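Local coordinates for putative secreted protein (Streptomyces sp. SirexAA-E, PDB 4PEY) that cleaves laminarin and laminarioligosaccharides from their non-reducing ends as an exo-beta-1,3-glucanase of glycoside hydrolase family 55, giving glucose and laminaribiose, at residues T52-L57 with L312-P317; I158-I163 with A238-A243; Q262-K267 with A272-A277; R302-A307 with A362-S367; Y480-D483 with T488-G491. The protein carries 1 engineered substitution. One frame throughout, in Å; residues are numbered along the deposited sequence. Where two conformers were deposited one is given.

Contact 1: residues T52-L57 with L312-P317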
# COMPACT_ATOMS: atom_id res chain seq x y z
N THR A 52 -17.02 9.97 -3.73
CA THR A 52 -16.63 9.42 -5.02
C THR A 52 -15.77 10.38 -5.85
O THR A 52 -15.33 10.02 -6.94
CB THR A 52 -17.86 9.00 -5.84
OG1 THR A 52 -18.78 10.09 -5.92
CG2 THR A 52 -18.55 7.79 -5.19
N ASP A 53 -15.52 11.58 -5.34
CA ASP A 53 -14.66 12.50 -6.07
C ASP A 53 -13.20 12.03 -6.01
O ASP A 53 -12.78 11.40 -5.04
CB ASP A 53 -14.81 13.93 -5.53
CG ASP A 53 -16.11 14.60 -5.99
OD1 ASP A 53 -16.76 14.10 -6.94
OD2 ASP A 53 -16.48 15.64 -5.42
N ARG A 54 -12.45 12.32 -7.07
CA ARG A 54 -11.07 11.86 -7.25
C ARG A 54 -10.26 12.95 -7.95
O ARG A 54 -10.74 13.53 -8.92
CB ARG A 54 -11.02 10.58 -8.10
CG ARG A 54 -11.76 9.38 -7.52
CD ARG A 54 -11.04 8.87 -6.28
NE ARG A 54 -11.56 7.59 -5.81
CZ ARG A 54 -12.58 7.45 -4.96
NH1 ARG A 54 -13.23 8.51 -4.50
NH2 ARG A 54 -12.97 6.23 -4.58
N TYR A 55 -9.02 13.18 -7.51
CA TYR A 55 -8.19 14.23 -8.10
C TYR A 55 -6.74 13.83 -8.23
O TYR A 55 -6.16 13.28 -7.28
CB TYR A 55 -8.24 15.51 -7.26
CG TYR A 55 -9.60 16.13 -7.12
CD1 TYR A 55 -10.44 15.77 -6.07
CD2 TYR A 55 -10.04 17.10 -8.01
CE1 TYR A 55 -11.68 16.33 -5.93
CE2 TYR A 55 -11.28 17.68 -7.87
CZ TYR A 55 -12.10 17.29 -6.83
OH TYR A 55 -13.34 17.86 -6.69
N ALA A 56 -6.14 14.16 -9.38
CA ALA A 56 -4.69 14.08 -9.52
C ALA A 56 -4.14 15.47 -9.77
O ALA A 56 -4.62 16.18 -10.66
CB ALA A 56 -4.29 13.14 -10.66
N LEU A 57 -3.15 15.87 -8.98
CA LEU A 57 -2.46 17.15 -9.14
C LEU A 57 -1.09 16.87 -9.74
O LEU A 57 -0.28 16.16 -9.14
CB LEU A 57 -2.32 17.88 -7.80
CG LEU A 57 -3.58 17.93 -6.92
CD1 LEU A 57 -3.27 18.57 -5.57
CD2 LEU A 57 -4.71 18.66 -7.64
N LEU A 312 -6.08 8.05 -7.25
CA LEU A 312 -6.79 6.98 -6.53
C LEU A 312 -7.99 6.46 -7.34
O LEU A 312 -9.06 6.17 -6.80
CB LEU A 312 -7.23 7.46 -5.14
CG LEU A 312 -6.19 7.28 -4.02
CD1 LEU A 312 -5.96 5.79 -3.74
CD2 LEU A 312 -4.86 8.00 -4.32
N ALA A 313 -7.77 6.34 -8.65
CA ALA A 313 -8.72 5.69 -9.55
C ALA A 313 -9.21 4.38 -8.93
O ALA A 313 -8.41 3.58 -8.43
CB ALA A 313 -8.07 5.43 -10.91
N THR A 314 -10.52 4.18 -8.97
CA THR A 314 -11.15 3.12 -8.22
C THR A 314 -11.98 2.23 -9.12
O THR A 314 -12.72 2.72 -9.97
CB THR A 314 -12.04 3.72 -7.11
OG1 THR A 314 -11.21 4.44 -6.19
CG2 THR A 314 -12.83 2.65 -6.35
N ILE A 315 -11.87 0.92 -8.92
CA ILE A 315 -12.65 -0.06 -9.67
C ILE A 315 -13.62 -0.77 -8.73
O ILE A 315 -13.21 -1.31 -7.71
CB ILE A 315 -11.75 -1.10 -10.35
CG1 ILE A 315 -10.77 -0.41 -11.30
CG2 ILE A 315 -12.60 -2.12 -11.10
CD1 ILE A 315 -9.59 -1.25 -11.68
N ILE A 316 -14.91 -0.75 -9.09
CA ILE A 316 -15.92 -1.48 -8.33
C ILE A 316 -16.47 -2.60 -9.20
O ILE A 316 -17.07 -2.34 -10.24
CB ILE A 316 -17.08 -0.59 -7.86
CG1 ILE A 316 -16.59 0.48 -6.88
CG2 ILE A 316 -18.20 -1.43 -7.23
CD1 ILE A 316 -17.65 1.55 -6.59
N PRO A 317 -16.27 -3.86 -8.78
CA PRO A 317 -16.85 -4.97 -9.53
C PRO A 317 -18.33 -5.16 -9.17
O PRO A 317 -18.67 -5.36 -8.00
CB PRO A 317 -16.00 -6.17 -9.10
CG PRO A 317 -15.61 -5.83 -7.67
CD PRO A 317 -15.50 -4.31 -7.61

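Contact 2: residues I158-I163 with A238-A243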
# COMPACT_ATOMS: atom_id res chain seq x y z
N ILE A 158 7.53 4.59 2.68
CA ILE A 158 8.43 5.43 1.89
C ILE A 158 9.29 4.54 1.00
O ILE A 158 9.86 3.55 1.49
CB ILE A 158 9.35 6.30 2.79
CG1 ILE A 158 8.54 7.35 3.56
CG2 ILE A 158 10.45 6.98 1.95
CD1 ILE A 158 9.28 7.95 4.75
N ALA A 159 9.38 4.87 -0.28
CA ALA A 159 10.26 4.13 -1.19
C ALA A 159 11.00 5.06 -2.13
O ALA A 159 10.48 6.10 -2.53
CB ALA A 159 9.49 3.10 -2.00
N ASP A 160 12.23 4.67 -2.47
CA ASP A 160 13.01 5.34 -3.50
C ASP A 160 13.13 6.84 -3.25
O ASP A 160 13.10 7.63 -4.18
CB ASP A 160 12.42 5.07 -4.89
CG ASP A 160 13.46 5.21 -5.99
OD1 ASP A 160 14.65 5.15 -5.66
OD2 ASP A 160 13.11 5.37 -7.19
N SER A 161 13.30 7.22 -1.98
CA SER A 161 13.32 8.63 -1.61
C SER A 161 14.60 9.03 -0.91
O SER A 161 15.30 8.19 -0.34
CB SER A 161 12.12 8.96 -0.71
OG SER A 161 10.90 8.81 -1.42
N LYS A 162 14.93 10.31 -1.00
CA LYS A 162 16.05 10.87 -0.26
C LYS A 162 15.56 11.96 0.67
O LYS A 162 15.01 12.97 0.20
CB LYS A 162 17.12 11.43 -1.20
CG LYS A 162 18.34 11.98 -0.46
CD LYS A 162 19.41 12.51 -1.40
CE LYS A 162 20.76 12.61 -0.69
NZ LYS A 162 20.68 13.41 0.57
N ILE A 163 15.75 11.77 1.97
CA ILE A 163 15.45 12.80 2.95
C ILE A 163 16.80 13.28 3.48
O ILE A 163 17.54 12.50 4.09
CB ILE A 163 14.53 12.29 4.10
CG1 ILE A 163 13.13 11.95 3.57
CG2 ILE A 163 14.40 13.34 5.20
CD1 ILE A 163 12.99 10.58 3.02
N ALA A 238 13.53 -0.30 -14.57
CA ALA A 238 14.01 -1.68 -14.61
C ALA A 238 14.14 -2.22 -13.19
O ALA A 238 14.30 -1.45 -12.23
CB ALA A 238 15.35 -1.75 -15.32
N LYS A 239 14.10 -3.54 -13.04
CA LYS A 239 14.18 -4.12 -11.70
C LYS A 239 15.61 -4.07 -11.17
O LYS A 239 16.58 -4.04 -11.93
CB LYS A 239 13.65 -5.56 -11.68
CG LYS A 239 14.64 -6.66 -11.97
CD LYS A 239 13.98 -8.03 -11.72
CE LYS A 239 14.97 -9.17 -11.89
NZ LYS A 239 15.49 -9.25 -13.28
N ARG A 240 15.70 -4.01 -9.84
CA ARG A 240 16.96 -4.09 -9.12
C ARG A 240 16.98 -5.33 -8.24
O ARG A 240 15.97 -5.66 -7.62
CB ARG A 240 17.17 -2.84 -8.26
CG ARG A 240 17.38 -1.57 -9.02
CD ARG A 240 17.89 -0.48 -8.09
NE ARG A 240 16.82 0.16 -7.32
CZ ARG A 240 17.05 1.02 -6.33
NH1 ARG A 240 18.30 1.31 -5.97
NH2 ARG A 240 16.03 1.58 -5.69
N THR A 241 18.10 -6.03 -8.18
CA THR A 241 18.24 -7.11 -7.21
C THR A 241 19.21 -6.67 -6.12
O THR A 241 20.17 -5.96 -6.40
CB THR A 241 18.73 -8.41 -7.87
OG1 THR A 241 20.01 -8.19 -8.46
CG2 THR A 241 17.77 -8.83 -8.96
N ASN A 242 18.92 -7.07 -4.89
CA ASN A 242 19.70 -6.61 -3.74
C ASN A 242 19.84 -5.09 -3.76
O ASN A 242 20.94 -4.54 -3.67
CB ASN A 242 21.06 -7.29 -3.71
CG ASN A 242 20.95 -8.78 -3.54
OD1 ASN A 242 20.14 -9.26 -2.74
ND2 ASN A 242 21.73 -9.53 -4.29
N ALA A 243 18.69 -4.43 -3.89
CA ALA A 243 18.63 -2.98 -4.02
C ALA A 243 19.03 -2.27 -2.73
O ALA A 243 18.74 -2.74 -1.63
CB ALA A 243 17.22 -2.57 -4.43

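Contact 3: residues Q262-K267 with A272-A277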
# COMPACT_ATOMS: atom_id res chain seq x y z
N GLN A 262 0.50 4.97 -26.54
CA GLN A 262 0.47 3.52 -26.40
C GLN A 262 -0.37 3.09 -25.21
O GLN A 262 -0.42 1.91 -24.85
CB GLN A 262 1.90 2.96 -26.29
CG GLN A 262 2.69 3.09 -27.60
CD GLN A 262 4.13 2.63 -27.48
OE1 GLN A 262 4.50 1.94 -26.53
NE2 GLN A 262 4.95 3.03 -28.44
N PHE A 263 -1.06 4.06 -24.61
CA PHE A 263 -1.98 3.82 -23.50
C PHE A 263 -3.42 4.09 -23.90
O PHE A 263 -3.70 5.10 -24.55
CB PHE A 263 -1.65 4.71 -22.29
CG PHE A 263 -0.48 4.24 -21.49
CD1 PHE A 263 0.82 4.40 -21.95
CD2 PHE A 263 -0.68 3.65 -20.24
CE1 PHE A 263 1.89 3.96 -21.20
CE2 PHE A 263 0.39 3.20 -19.49
CZ PHE A 263 1.68 3.36 -19.96
N TYR A 264 -4.34 3.21 -23.52
CA TYR A 264 -5.75 3.55 -23.53
C TYR A 264 -6.02 4.40 -22.29
O TYR A 264 -5.79 3.96 -21.17
CB TYR A 264 -6.64 2.30 -23.52
CG TYR A 264 -8.12 2.59 -23.42
CD1 TYR A 264 -8.73 3.53 -24.24
CD2 TYR A 264 -8.92 1.93 -22.50
CE1 TYR A 264 -10.09 3.80 -24.15
CE2 TYR A 264 -10.28 2.19 -22.39
CZ TYR A 264 -10.86 3.13 -23.22
OH TYR A 264 -12.21 3.38 -23.12
N VAL A 265 -6.46 5.63 -22.51
CA VAL A 265 -6.73 6.56 -21.43
C VAL A 265 -8.16 6.34 -20.97
O VAL A 265 -9.11 6.76 -21.63
CB VAL A 265 -6.50 8.02 -21.86
CG1 VAL A 265 -6.83 8.99 -20.74
CG2 VAL A 265 -5.05 8.20 -22.31
N VAL A 266 -8.30 5.63 -19.85
CA VAL A 266 -9.61 5.23 -19.34
C VAL A 266 -10.27 6.40 -18.63
O VAL A 266 -9.67 7.03 -17.75
CB VAL A 266 -9.51 4.03 -18.37
CG1 VAL A 266 -10.91 3.50 -18.03
CG2 VAL A 266 -8.64 2.93 -18.96
N LYS A 267 -11.51 6.69 -19.01
CA LYS A 267 -12.28 7.77 -18.41
C LYS A 267 -13.67 7.26 -18.05
O LYS A 267 -14.11 6.24 -18.59
CB LYS A 267 -12.34 8.97 -19.37
CG LYS A 267 -11.04 9.78 -19.36
CD LYS A 267 -11.04 10.93 -20.35
CE LYS A 267 -10.70 10.46 -21.74
NZ LYS A 267 -10.36 11.62 -22.61
N ALA A 272 -15.71 -2.60 -19.17
CA ALA A 272 -14.67 -3.62 -19.10
C ALA A 272 -14.43 -4.23 -20.49
O ALA A 272 -13.31 -4.58 -20.82
CB ALA A 272 -15.05 -4.69 -18.10
N GLU A 273 -15.49 -4.34 -21.30
CA GLU A 273 -15.33 -4.83 -22.66
C GLU A 273 -14.33 -3.98 -23.45
O GLU A 273 -13.45 -4.50 -24.14
CB GLU A 273 -16.68 -4.86 -23.39
CG GLU A 273 -16.62 -5.54 -24.76
CD GLU A 273 -17.98 -5.60 -25.44
OE1 GLU A 273 -18.97 -5.91 -24.75
OE2 GLU A 273 -18.05 -5.34 -26.66
N THR A 274 -14.46 -2.66 -23.36
CA THR A 274 -13.56 -1.77 -24.09
C THR A 274 -12.16 -1.82 -23.50
O THR A 274 -11.17 -1.89 -24.24
CB THR A 274 -14.07 -0.32 -24.11
OG1 THR A 274 -15.34 -0.26 -24.78
CG2 THR A 274 -13.10 0.58 -24.84
N ILE A 275 -12.06 -1.78 -22.18
CA ILE A 275 -10.77 -1.87 -21.51
C ILE A 275 -10.05 -3.16 -21.91
O ILE A 275 -8.85 -3.16 -22.23
CB ILE A 275 -10.95 -1.81 -19.97
CG1 ILE A 275 -11.40 -0.41 -19.55
CG2 ILE A 275 -9.65 -2.20 -19.26
CD1 ILE A 275 -11.98 -0.36 -18.15
N ASN A 276 -10.79 -4.27 -21.94
CA ASN A 276 -10.20 -5.55 -22.30
C ASN A 276 -9.76 -5.60 -23.76
O ASN A 276 -8.71 -6.15 -24.08
CB ASN A 276 -11.16 -6.69 -21.98
CG ASN A 276 -11.29 -6.94 -20.49
OD1 ASN A 276 -10.47 -6.45 -19.69
ND2 ASN A 276 -12.30 -7.69 -20.10
N ALA A 277 -10.57 -5.01 -24.64
CA ALA A 277 -10.22 -4.91 -26.05
C ALA A 277 -8.93 -4.11 -26.24
O ALA A 277 -8.11 -4.46 -27.09
CB ALA A 277 -11.36 -4.27 -26.84

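Contact 4: residues R302-A307 with A362-S367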
# COMPACT_ATOMS: atom_id res chain seq x y z
N ARG A 302 -1.58 -9.91 -21.43
CA ARG A 302 -0.51 -9.57 -22.35
C ARG A 302 0.72 -9.22 -21.52
O ARG A 302 0.64 -8.40 -20.60
CB ARG A 302 -0.90 -8.39 -23.24
CG ARG A 302 0.07 -8.14 -24.38
CD ARG A 302 -0.25 -6.85 -25.12
NE ARG A 302 0.39 -5.69 -24.48
CZ ARG A 302 -0.26 -4.66 -23.94
NH1 ARG A 302 0.42 -3.66 -23.41
NH2 ARG A 302 -1.58 -4.63 -23.96
N ALA A 303 1.85 -9.84 -21.84
CA ALA A 303 3.09 -9.57 -21.11
C ALA A 303 3.46 -8.08 -21.14
O ALA A 303 3.22 -7.39 -22.13
CB ALA A 303 4.22 -10.40 -21.68
N ASN A 304 4.01 -7.60 -20.02
CA ASN A 304 4.55 -6.25 -19.89
C ASN A 304 3.51 -5.13 -19.90
O ASN A 304 3.86 -3.95 -20.01
CB ASN A 304 5.59 -6.00 -20.98
CG ASN A 304 6.91 -6.64 -20.64
OD1 ASN A 304 7.38 -6.54 -19.51
ND2 ASN A 304 7.50 -7.35 -21.61
N THR A 305 2.24 -5.48 -19.76
CA THR A 305 1.19 -4.47 -19.73
C THR A 305 1.29 -3.64 -18.46
O THR A 305 1.33 -4.19 -17.35
CB THR A 305 -0.22 -5.09 -19.80
OG1 THR A 305 -0.35 -5.89 -20.98
CG2 THR A 305 -1.28 -4.00 -19.84
N VAL A 306 1.32 -2.32 -18.62
CA VAL A 306 1.23 -1.38 -17.51
C VAL A 306 -0.23 -0.98 -17.30
O VAL A 306 -0.91 -0.59 -18.25
CB VAL A 306 2.08 -0.12 -17.76
CG1 VAL A 306 1.92 0.90 -16.63
CG2 VAL A 306 3.55 -0.48 -17.93
N ALA A 307 -0.70 -1.07 -16.06
CA ALA A 307 -2.03 -0.60 -15.71
C ALA A 307 -1.83 0.39 -14.56
O ALA A 307 -1.66 -0.01 -13.41
CB ALA A 307 -2.95 -1.74 -15.30
N ALA A 362 10.88 -15.13 -13.21
CA ALA A 362 11.92 -14.56 -12.35
C ALA A 362 12.62 -13.34 -12.97
O ALA A 362 12.89 -12.36 -12.27
CB ALA A 362 12.95 -15.62 -12.00
N ALA A 363 12.91 -13.40 -14.26
CA ALA A 363 13.63 -12.29 -14.88
C ALA A 363 12.76 -11.04 -14.98
O ALA A 363 13.26 -9.92 -14.86
CB ALA A 363 14.14 -12.70 -16.27
N ASN A 364 11.46 -11.23 -15.18
CA ASN A 364 10.54 -10.12 -15.43
C ASN A 364 9.20 -10.40 -14.75
O ASN A 364 8.24 -10.81 -15.40
CB ASN A 364 10.36 -9.92 -16.94
CG ASN A 364 9.57 -8.67 -17.28
OD1 ASN A 364 9.45 -7.76 -16.46
ND2 ASN A 364 9.03 -8.62 -18.49
N PRO A 365 9.15 -10.21 -13.42
CA PRO A 365 7.95 -10.59 -12.68
C PRO A 365 6.78 -9.65 -12.90
O PRO A 365 6.94 -8.53 -13.40
CB PRO A 365 8.40 -10.53 -11.22
CG PRO A 365 9.57 -9.62 -11.21
CD PRO A 365 10.26 -9.84 -12.53
N THR A 366 5.60 -10.11 -12.51
CA THR A 366 4.44 -9.23 -12.40
C THR A 366 4.45 -8.60 -11.02
O THR A 366 4.88 -9.23 -10.04
CB THR A 366 3.14 -10.01 -12.68
OG1 THR A 366 3.03 -10.21 -14.09
CG2 THR A 366 1.89 -9.27 -12.18
N SER A 367 4.03 -7.33 -10.93
CA SER A 367 3.96 -6.64 -9.65
C SER A 367 2.63 -5.95 -9.42
O SER A 367 1.96 -5.52 -10.36
CB SER A 367 5.10 -5.61 -9.54
OG SER A 367 5.08 -4.69 -10.63
O HOH W 1 9.59 -5.24 -17.45

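Contact 5: residues Y480-D483 with T488-G491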
# COMPACT_ATOMS: atom_id res chain seq x y z
N TYR A 480 -1.53 -13.97 10.01
CA TYR A 480 -0.57 -14.39 9.01
C TYR A 480 -0.29 -15.87 9.23
O TYR A 480 0.33 -16.26 10.22
CB TYR A 480 0.70 -13.56 9.12
CG TYR A 480 1.73 -13.67 8.01
CD1 TYR A 480 2.63 -14.73 7.97
CD2 TYR A 480 1.85 -12.67 7.04
CE1 TYR A 480 3.61 -14.81 6.97
CE2 TYR A 480 2.80 -12.74 6.04
CZ TYR A 480 3.69 -13.80 6.02
OH TYR A 480 4.66 -13.86 5.03
N LYS A 481 -0.78 -16.69 8.30
CA LYS A 481 -0.67 -18.13 8.38
C LYS A 481 0.16 -18.69 7.24
O LYS A 481 -0.14 -18.45 6.07
CB LYS A 481 -2.05 -18.79 8.34
CG LYS A 481 -1.99 -20.31 8.28
CD LYS A 481 -3.33 -20.94 8.01
CE LYS A 481 -3.22 -22.46 7.93
NZ LYS A 481 -2.91 -23.11 9.24
N VAL A 482 1.21 -19.43 7.59
CA VAL A 482 1.97 -20.22 6.63
C VAL A 482 1.47 -21.65 6.75
O VAL A 482 1.52 -22.24 7.84
CB VAL A 482 3.48 -20.14 6.90
CG1 VAL A 482 4.27 -20.97 5.88
CG2 VAL A 482 3.94 -18.68 6.87
N ASP A 483 0.99 -22.22 5.64
CA ASP A 483 0.46 -23.58 5.67
C ASP A 483 1.48 -24.59 6.20
O ASP A 483 2.68 -24.44 5.97
CB ASP A 483 -0.01 -24.01 4.28
CG ASP A 483 -1.30 -23.35 3.86
OD1 ASP A 483 -1.89 -22.60 4.68
OD2 ASP A 483 -1.73 -23.60 2.72
N THR A 488 9.73 -23.70 3.05
CA THR A 488 10.59 -22.53 3.11
C THR A 488 9.77 -21.25 3.12
O THR A 488 8.87 -21.08 2.30
CB THR A 488 11.59 -22.50 1.92
OG1 THR A 488 12.27 -23.75 1.83
CG2 THR A 488 12.61 -21.39 2.10
N HIS A 489 10.08 -20.35 4.05
CA HIS A 489 9.39 -19.07 4.17
C HIS A 489 10.23 -18.17 5.05
O HIS A 489 10.91 -18.65 5.94
CB HIS A 489 7.99 -19.22 4.79
CG HIS A 489 7.15 -17.99 4.69
ND1 HIS A 489 6.36 -17.72 3.59
CD2 HIS A 489 6.99 -16.94 5.53
CE1 HIS A 489 5.75 -16.56 3.76
NE2 HIS A 489 6.11 -16.06 4.93
N GLU A 490 10.18 -16.86 4.83
CA GLU A 490 10.88 -15.96 5.75
C GLU A 490 10.17 -14.62 5.83
O GLU A 490 9.78 -14.04 4.82
CB GLU A 490 12.34 -15.80 5.32
CG GLU A 490 13.24 -15.26 6.43
CD GLU A 490 14.72 -15.51 6.17
OE1 GLU A 490 15.09 -15.88 5.03
OE2 GLU A 490 15.51 -15.33 7.12
N GLY A 491 9.99 -14.14 7.06
CA GLY A 491 9.36 -12.85 7.29
C GLY A 491 10.13 -12.01 8.29
O GLY A 491 10.75 -12.53 9.22

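Contact 1: residues T52-L57 with L312-P317
Arg54 carries this contact, reaching Leu312 and Thr314, and the residue before it steadies its guanidinium. Asp53 offers its carbonyl: Arg54 NH1 donates to Asp53 O at 3.0 Å, almost straight at 165°, and the same nitrogen also binds the carbonyl oxygen of Gly51, so the near side of the group is clamped to its own loop. At Arg54 the side chain bends at chi2 (-69°), which swings the guanidinium across to the other segment. NE donates to Leu312 O over 3.0 Å, a bent bond that comes in above the carbonyl plane, while NH2 gives a straighter one to Thr314 OG1, also 3.0 Å and in the guanidinium plane. Thr314 OG1 in turn donates to Leu312 O at 2.8 Å. Leu312 O thus accepts two donors, from opposite faces of its plane, and a closed triangle of Arg54, Thr314 and Leu312 satisfies polar atoms in a buried place. The aliphatic part adds to this, with Arg54 CD 4.2 Å from Leu312 CB. Tyr74 makes a cation-pi contact with Arg54, and Pro289 packs on it. Strand 55-59 begins at Tyr55, and Ala56 rests on the same proline. The arrangement is an arginine bridge from a coil of the first beta-helix to strand 314-317 of the second, fitting the paired right-handed parallel beta-helices of family 55.

Contact 2: residues I158-I163 with A238-A243
Two torsions bring Asp160 and Arg240 within range: in Asp160 the carboxylate carbon CG stands opposite the backbone N (chi1 -156°), and the Arg240 chain, otherwise extended, kinks at chi3 (-81°) to present NH2. The result is a single ion pair, Asp160 OD1 to Arg240 NH2 at 3.8 Å. It is long, and the carboxylate and guanidinium planes stand 48° apart with the oxygen well out of the guanidinium plane, so no N-H points at it; what joins the groups is charge alone. Both ends have firmer partners. Arg240 NH2 forms a salt bridge with Glu221 and NH1 donates to the carbonyl of Gly245, while Asp160 OD2 is hydrogen-bonded to Ser247. The Arg240 guanidinium also has Ala243 CB 4.0 Å above one face, near the border of the group, a packing within its own segment. Behind the aspartate, Ser161 OG donates to Ala159 O at 3.0 Å across the bend, where Asp160 itself adopts a left-handed backbone conformation. The backbones stay far apart, the nearest CA atoms being those of Asp160 and Ala243 at 10.1 Å. On one side the bend at Asp160 and Ser161 links strands 157-159 and 162-168, successive strands of a beta-helix coil; on the other, Arg240 lies on strand 231-243, which turns a corner at Thr241 and Asn242 and forms a G1 beta bulge opposite Thr216 of strand 210-220.

Contact 3: residues Q262-K267 with A272-A277
An apolar strand-on-helix contact, in which Tyr264 and Val266 meet Thr274 and Ile275, joins strand 263-266 to the first turns of helix 272-280, just ahead of the parallel strand 284-287. The segment axes run nearly antiparallel, 163° between their directions and 9.9 Å apart at closest approach. On the strand side Tyr264 does most of the touching. A chi1 of 175° throws its ring out from the strand toward the helix, where the edge atom CE2 rests 4.0 Å from Ile275 CG1. At the far end of the ring, Tyr264 OH is 3.4 Å from the methyl CG2 of Thr274, so the hydroxyl meets carbon here. Val266 adds the second apolar touch, CG1 to Ile275 CD1 at 4.0 Å, with the two side chains crossing at about a right angle. Ile275 is therefore held by both strand residues, and Leu285 and Ile298 close on it from the neighbouring strands. Replacing Tyr264 with a serine would probably open a gap beside Thr274 CG2 and Ile275 CG1, leaving that flank of the helix without its aromatic support. No hydrogen bond crosses between the segments, so the helix is seated on the strand through shape and hydrophobic burial.

Contact 4: residues R302-A307 with A362-S367
Asn304 OD1 is gripped by Asn364 ND2 from across the contact and, more loosely, by a water. The hydrogen bond between the two amides is short and nearly straight: Asn364 ND2 lies 2.8 Å from Asn304 OD1, with an N-H...O angle of 169°. The acceptor sits in the amide plane of Asn364, whereas the donor is tilted 26° from the carbonyl plane of Asn304. The water donates to Asn364 OD1 at 2.7 Å and, over a longer 3.3 Å, to Asn304 OD1, which ties both ends of the Asn364 amide to the same oxygen. The extended chi1 of Asn364 (-172°) carries its amide across. Asn304 is presented by a type II beta turn from Arg302 to Thr305, in which it takes the third position with a left-handed backbone; Thr305 OG1 donates to Arg302 O at 2.7 Å, reinforcing a weak backbone bond. With a leucine in place of Asn364, Asn304 OD1 would probably lose its direct donor and the water its shorter anchor, so the amide of Asn304 could turn more freely. Asn304 is exposed and Asn364 partly so; one direct bond and one water-mediated link, with no apolar touch between the segments, imply a local polar clasp between the turn and the loop before strand 367-375.

Contact 5: residues Y480-D483 with T488-G491
The segments of Tyr480 and His489 run roughly antiparallel but face each other through their side chains, with CA atoms 7.9 Å apart for Val482 and His489 and 10.2 Å for Tyr480 and Gly491, and with no backbone hydrogen bond between them. Tyr480 and His489 reach toward one another, both side chains leaving the backbone with the same extended chi1 of -169°. Their meeting point is a short hydrogen bond, Tyr480 OH to His489 NE2 at 2.6 Å; each atom lies in the plane of the other's ring. The rings meet rim to rim, centroids 5.6 Å apart and planes at 62°, without either covering the other. Val482 approaches the imidazole from above: its methyl CG2 lies 3.8 Å from the His489 ring centroid, only 12° off the normal, a CH-pi contact. The imidazole is thus fixed at its edge by a polar bond and on one face by a methyl. The buried Tyr480 hydroxyl has a second partner in Thr452 OG1, and Trp445 meets the His489 ring edge to face. Strand 480-482 lies in a parallel sheet between strands 443-445 and 512-513, while strand 489-498 runs beside 450-458 and 520-529, so the three buried side chains pack in the interior of the beta-helix, between two of its faces.

In the fold
Contact 1 bridges the two beta-helices, whereas contacts 3 and 5 lie within the second, their centres about 37 Å apart. Contact 3 touches contact 4 through Phe263 CE2 and Val306 CG1 at 4.0 Å. Contact 4 also meets contact 2, where a probable hydrogen bond joins Lys239 NZ to Ala363 O at 2.8 Å, another link between the halves. Along the chain contacts 2 and 3 are nested within contact 1, and contact 4 interleaves with it. Contacts 1 and 5 are nearest to substrate-binding residues: side chains of Arg54 and Trp402 are about 11 Å apart, those of Tyr480 and Glu436 about 12 Å. The position inferred to supply the catalytic proton is occupied here by the engineered Ala458.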